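Local atomic coordinates of Alr4995 protein (Nostoc sp., PDB entry 6LRF), a protein that probably hydrolyses arginine to ornithine, ammonia and carbon dioxide with its dihydrolase domain, and converts the ornithine to proline and ammonia with its cyclodeaminase part. Residues S509-L520 with V583-F594. Residues are numbered along the deposited sequence; the frame is centred on the assembly and turned at random.
Sequences SRLIREGYVQAL and VMYECVRNQIPF
Arg513 and Glu586 make the one salt bridge between the segments, joining helix segments 509-513 and 583-589, which run almost parallel, 7° apart, with axes 8.8 Å from each other at closest. Arg513 NH1 donates to Glu586 OE2 over 3.0 Å; the acceptor lies close to the guanidinium plane, yet the nitrogen comes in from above the carboxylate, the two planes being 62° apart. A bend at chi2 (-57°) turns the carboxylate of Glu586 back over the aliphatic CG and CD of Arg513, while its CG rests on Ser509 O. Within its own segment, Asn590 ND2 donates to Glu586 O along a lone pair (2.9 Å) and only weakly to OE1. Replacing Glu586 by an alanine removes the carboxylate and is likely to leave the Arg513 guanidinium without its charged mate and free to swing away from helix 583-589.

Next to this salt bridge the packing is apolar. Ile512 splits its branches: CD1 reaches Val583 CG1 (3.8 Å) and Cys587 SG, whereas CG2, anti to the backbone N, meets Ile592 CG1 and Glu586 CB. From the strand, Leu520 CD2 touches both Val583 CG1 and Cys587 SG at 3.6 Å, so Val583 and Cys587 are shared by the helix and the strand.

Backbone contacts finish the interface. Leu520 N donates to Pro593 O (3.1 Å), and Phe594 CA sends a CA-H...O contact to Leu520 O. The backbone of Leu520 is also hydrogen-bonded to that of Val595, continuing the parallel pairing. Helix 583-589 ends in a Schellman motif with Gln591 at C-prime, and the chain then turns into strand 594-597, the outermost strand, within this chain, of the six-stranded parallel sheet, beside 519-523. Two neighbouring helices, each leading into one of two adjacent parallel strands, are the alpha/beta layering of a Rossmann fold, strand order 3-2-1-4-5-6.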
# COMPACT_ATOMS: atom_id res chain seq x y z
N SER B 509 7.76 -15.93 -22.72
CA SER B 509 7.97 -16.48 -24.07
C SER B 509 9.03 -17.55 -24.07
O SER B 509 8.90 -18.60 -24.70
CB SER B 509 8.41 -15.38 -25.05
OG SER B 509 7.35 -14.55 -25.42
N ARG B 510 10.13 -17.25 -23.38
CA ARG B 510 11.25 -18.17 -23.33
C ARG B 510 10.86 -19.46 -22.60
O ARG B 510 11.14 -20.56 -23.09
CB ARG B 510 12.44 -17.50 -22.65
CG ARG B 510 13.58 -18.45 -22.40
CD ARG B 510 14.92 -17.85 -22.74
NE ARG B 510 15.95 -18.86 -22.52
CZ ARG B 510 16.74 -18.90 -21.46
NH1 ARG B 510 16.65 -17.96 -20.53
NH2 ARG B 510 17.64 -19.87 -21.35
N LEU B 511 10.21 -19.32 -21.44
CA LEU B 511 9.68 -20.49 -20.72
C LEU B 511 8.85 -21.42 -21.61
O LEU B 511 9.01 -22.64 -21.55
CB LEU B 511 8.84 -20.03 -19.53
CG LEU B 511 9.63 -19.47 -18.35
CD1 LEU B 511 8.67 -18.99 -17.29
CD2 LEU B 511 10.57 -20.52 -17.80
N ILE B 512 7.96 -20.85 -22.42
CA ILE B 512 7.08 -21.64 -23.29
C ILE B 512 7.89 -22.34 -24.39
O ILE B 512 7.66 -23.52 -24.70
CB ILE B 512 5.98 -20.74 -23.93
CG1 ILE B 512 5.01 -20.21 -22.86
CG2 ILE B 512 5.23 -21.50 -25.00
CD1 ILE B 512 4.18 -19.01 -23.30
N ARG B 513 8.82 -21.59 -24.97
CA ARG B 513 9.71 -22.08 -26.02
C ARG B 513 10.54 -23.28 -25.58
O ARG B 513 10.75 -24.21 -26.35
CB ARG B 513 10.64 -20.94 -26.47
CG ARG B 513 11.29 -21.13 -27.81
CD ARG B 513 11.68 -19.77 -28.41
NE ARG B 513 12.64 -19.03 -27.59
CZ ARG B 513 12.43 -17.83 -27.07
NH1 ARG B 513 11.28 -17.19 -27.29
NH2 ARG B 513 13.38 -17.24 -26.35
N GLU B 514 10.99 -23.27 -24.32
CA GLU B 514 11.90 -24.29 -23.80
C GLU B 514 11.24 -25.41 -22.97
O GLU B 514 11.93 -26.13 -22.24
CB GLU B 514 12.98 -23.60 -22.97
CG GLU B 514 13.74 -22.57 -23.79
CD GLU B 514 14.87 -21.90 -23.04
OE1 GLU B 514 15.12 -22.27 -21.87
OE2 GLU B 514 15.52 -21.01 -23.63
N GLY B 515 9.92 -25.54 -23.08
CA GLY B 515 9.20 -26.69 -22.56
C GLY B 515 8.73 -26.70 -21.11
O GLY B 515 8.45 -27.76 -20.56
N TYR B 516 8.65 -25.53 -20.48
CA TYR B 516 8.21 -25.46 -19.09
C TYR B 516 6.70 -25.20 -18.96
O TYR B 516 6.18 -25.23 -17.86
CB TYR B 516 8.96 -24.37 -18.33
CG TYR B 516 10.45 -24.58 -18.26
CD1 TYR B 516 11.30 -24.04 -19.23
CD2 TYR B 516 11.02 -25.32 -17.23
CE1 TYR B 516 12.67 -24.22 -19.17
CE2 TYR B 516 12.39 -25.51 -17.16
CZ TYR B 516 13.21 -24.95 -18.13
OH TYR B 516 14.57 -25.14 -18.06
N VAL B 517 6.02 -24.93 -20.06
CA VAL B 517 4.63 -24.52 -20.00
C VAL B 517 3.77 -25.40 -20.90
O VAL B 517 3.93 -25.38 -22.12
CB VAL B 517 4.47 -23.04 -20.39
CG1 VAL B 517 3.02 -22.59 -20.23
CG2 VAL B 517 5.36 -22.18 -19.53
N GLN B 518 2.87 -26.17 -20.31
CA GLN B 518 2.04 -27.10 -21.08
C GLN B 518 0.66 -26.53 -21.40
O GLN B 518 -0.06 -27.07 -22.24
CB GLN B 518 1.88 -28.43 -20.33
CG GLN B 518 3.08 -29.36 -20.49
CD GLN B 518 4.35 -28.78 -19.90
OE1 GLN B 518 4.42 -28.49 -18.70
NE2 GLN B 518 5.37 -28.60 -20.73
N ALA B 519 0.29 -25.46 -20.73
CA ALA B 519 -0.97 -24.79 -21.03
C ALA B 519 -0.93 -23.37 -20.49
O ALA B 519 -0.28 -23.09 -19.50
CB ALA B 519 -2.15 -25.55 -20.43
N LEU B 520 -1.65 -22.48 -21.17
CA LEU B 520 -1.72 -21.08 -20.80
C LEU B 520 -3.18 -20.63 -20.66
O LEU B 520 -3.98 -20.77 -21.58
CB LEU B 520 -1.01 -20.24 -21.85
CG LEU B 520 -1.04 -18.74 -21.60
CD1 LEU B 520 -0.31 -18.45 -20.33
CD2 LEU B 520 -0.37 -18.03 -22.78
N VAL B 583 4.42 -14.04 -26.44
CA VAL B 583 3.77 -15.14 -25.72
C VAL B 583 2.82 -15.93 -26.62
O VAL B 583 2.97 -17.14 -26.77
CB VAL B 583 3.01 -14.63 -24.48
CG1 VAL B 583 2.26 -15.77 -23.79
CG2 VAL B 583 3.99 -13.97 -23.51
N MSE B 584 1.86 -15.25 -27.24
CA MSE B 584 0.85 -15.94 -28.03
C MSE B 584 1.52 -16.63 -29.23
O MSE B 584 1.16 -17.74 -29.61
CB MSE B 584 -0.26 -14.97 -28.47
CG MSE B 584 -0.87 -14.15 -27.32
SE MSE B 584 -1.45 -15.30 -25.83
CE MSE B 584 -2.76 -16.28 -26.88
N TYR B 585 2.53 -15.98 -29.80
CA TYR B 585 3.32 -16.56 -30.89
C TYR B 585 3.95 -17.90 -30.50
O TYR B 585 3.82 -18.87 -31.23
CB TYR B 585 4.43 -15.61 -31.32
CG TYR B 585 5.41 -16.23 -32.32
CD1 TYR B 585 5.11 -16.28 -33.68
CD2 TYR B 585 6.63 -16.76 -31.89
CE1 TYR B 585 6.00 -16.84 -34.59
CE2 TYR B 585 7.52 -17.33 -32.79
CZ TYR B 585 7.20 -17.36 -34.14
OH TYR B 585 8.08 -17.92 -35.03
N GLU B 586 4.64 -17.93 -29.37
CA GLU B 586 5.27 -19.17 -28.92
C GLU B 586 4.24 -20.26 -28.65
O GLU B 586 4.52 -21.44 -28.88
CB GLU B 586 6.12 -18.94 -27.67
CG GLU B 586 7.35 -18.04 -27.87
CD GLU B 586 8.33 -18.52 -28.96
OE1 GLU B 586 8.23 -19.69 -29.41
OE2 GLU B 586 9.19 -17.71 -29.37
N CYS B 587 3.05 -19.90 -28.15
CA CYS B 587 2.01 -20.91 -27.92
C CYS B 587 1.60 -21.54 -29.24
O CYS B 587 1.46 -22.76 -29.34
CB CYS B 587 0.78 -20.32 -27.22
SG CYS B 587 1.05 -19.97 -25.48
N VAL B 588 1.41 -20.71 -30.27
CA VAL B 588 1.01 -21.24 -31.56
C VAL B 588 2.15 -22.09 -32.17
O VAL B 588 1.92 -23.22 -32.60
CB VAL B 588 0.59 -20.12 -32.53
CG1 VAL B 588 0.40 -20.66 -33.94
CG2 VAL B 588 -0.70 -19.45 -32.04
N ARG B 589 3.37 -21.58 -32.15
CA ARG B 589 4.49 -22.29 -32.80
C ARG B 589 4.85 -23.60 -32.11
O ARG B 589 5.30 -24.54 -32.76
CB ARG B 589 5.72 -21.38 -32.86
CG ARG B 589 5.74 -20.43 -34.06
CD ARG B 589 5.94 -21.15 -35.41
NE ARG B 589 6.19 -20.21 -36.50
CZ ARG B 589 5.33 -19.93 -37.48
NH1 ARG B 589 4.14 -20.53 -37.52
NH2 ARG B 589 5.65 -19.04 -38.42
N ASN B 590 4.66 -23.66 -30.80
CA ASN B 590 5.00 -24.88 -30.08
C ASN B 590 3.77 -25.72 -29.72
O ASN B 590 3.87 -26.71 -29.00
CB ASN B 590 5.80 -24.53 -28.83
CG ASN B 590 7.14 -23.90 -29.16
OD1 ASN B 590 8.13 -24.59 -29.39
ND2 ASN B 590 7.17 -22.58 -29.20
N GLN B 591 2.62 -25.31 -30.23
CA GLN B 591 1.36 -26.02 -30.02
C GLN B 591 1.04 -26.21 -28.54
O GLN B 591 0.68 -27.30 -28.11
CB GLN B 591 1.39 -27.35 -30.75
CG GLN B 591 1.78 -27.20 -32.22
CD GLN B 591 2.50 -28.41 -32.73
OE1 GLN B 591 1.90 -29.47 -32.92
NE2 GLN B 591 3.82 -28.28 -32.93
N ILE B 592 1.19 -25.14 -27.77
CA ILE B 592 0.74 -25.09 -26.38
C ILE B 592 -0.69 -24.59 -26.39
O ILE B 592 -0.97 -23.51 -26.94
CB ILE B 592 1.64 -24.16 -25.55
CG1 ILE B 592 3.11 -24.50 -25.78
CG2 ILE B 592 1.29 -24.22 -24.08
CD1 ILE B 592 3.47 -25.92 -25.32
N PRO B 593 -1.63 -25.38 -25.84
CA PRO B 593 -3.02 -24.93 -25.85
C PRO B 593 -3.20 -23.69 -24.97
O PRO B 593 -2.51 -23.56 -23.96
CB PRO B 593 -3.79 -26.12 -25.26
CG PRO B 593 -2.83 -27.27 -25.31
CD PRO B 593 -1.47 -26.69 -25.21
N PHE B 594 -4.09 -22.79 -25.34
CA PHE B 594 -4.37 -21.66 -24.47
C PHE B 594 -5.85 -21.44 -24.45
O PHE B 594 -6.55 -21.82 -25.38
CB PHE B 594 -3.61 -20.40 -24.90
CG PHE B 594 -3.91 -19.94 -26.30
CD1 PHE B 594 -3.10 -20.35 -27.36
CD2 PHE B 594 -4.98 -19.11 -26.56
CE1 PHE B 594 -3.38 -19.93 -28.65
CE2 PHE B 594 -5.26 -18.68 -27.84
CZ PHE B 594 -4.46 -19.09 -28.89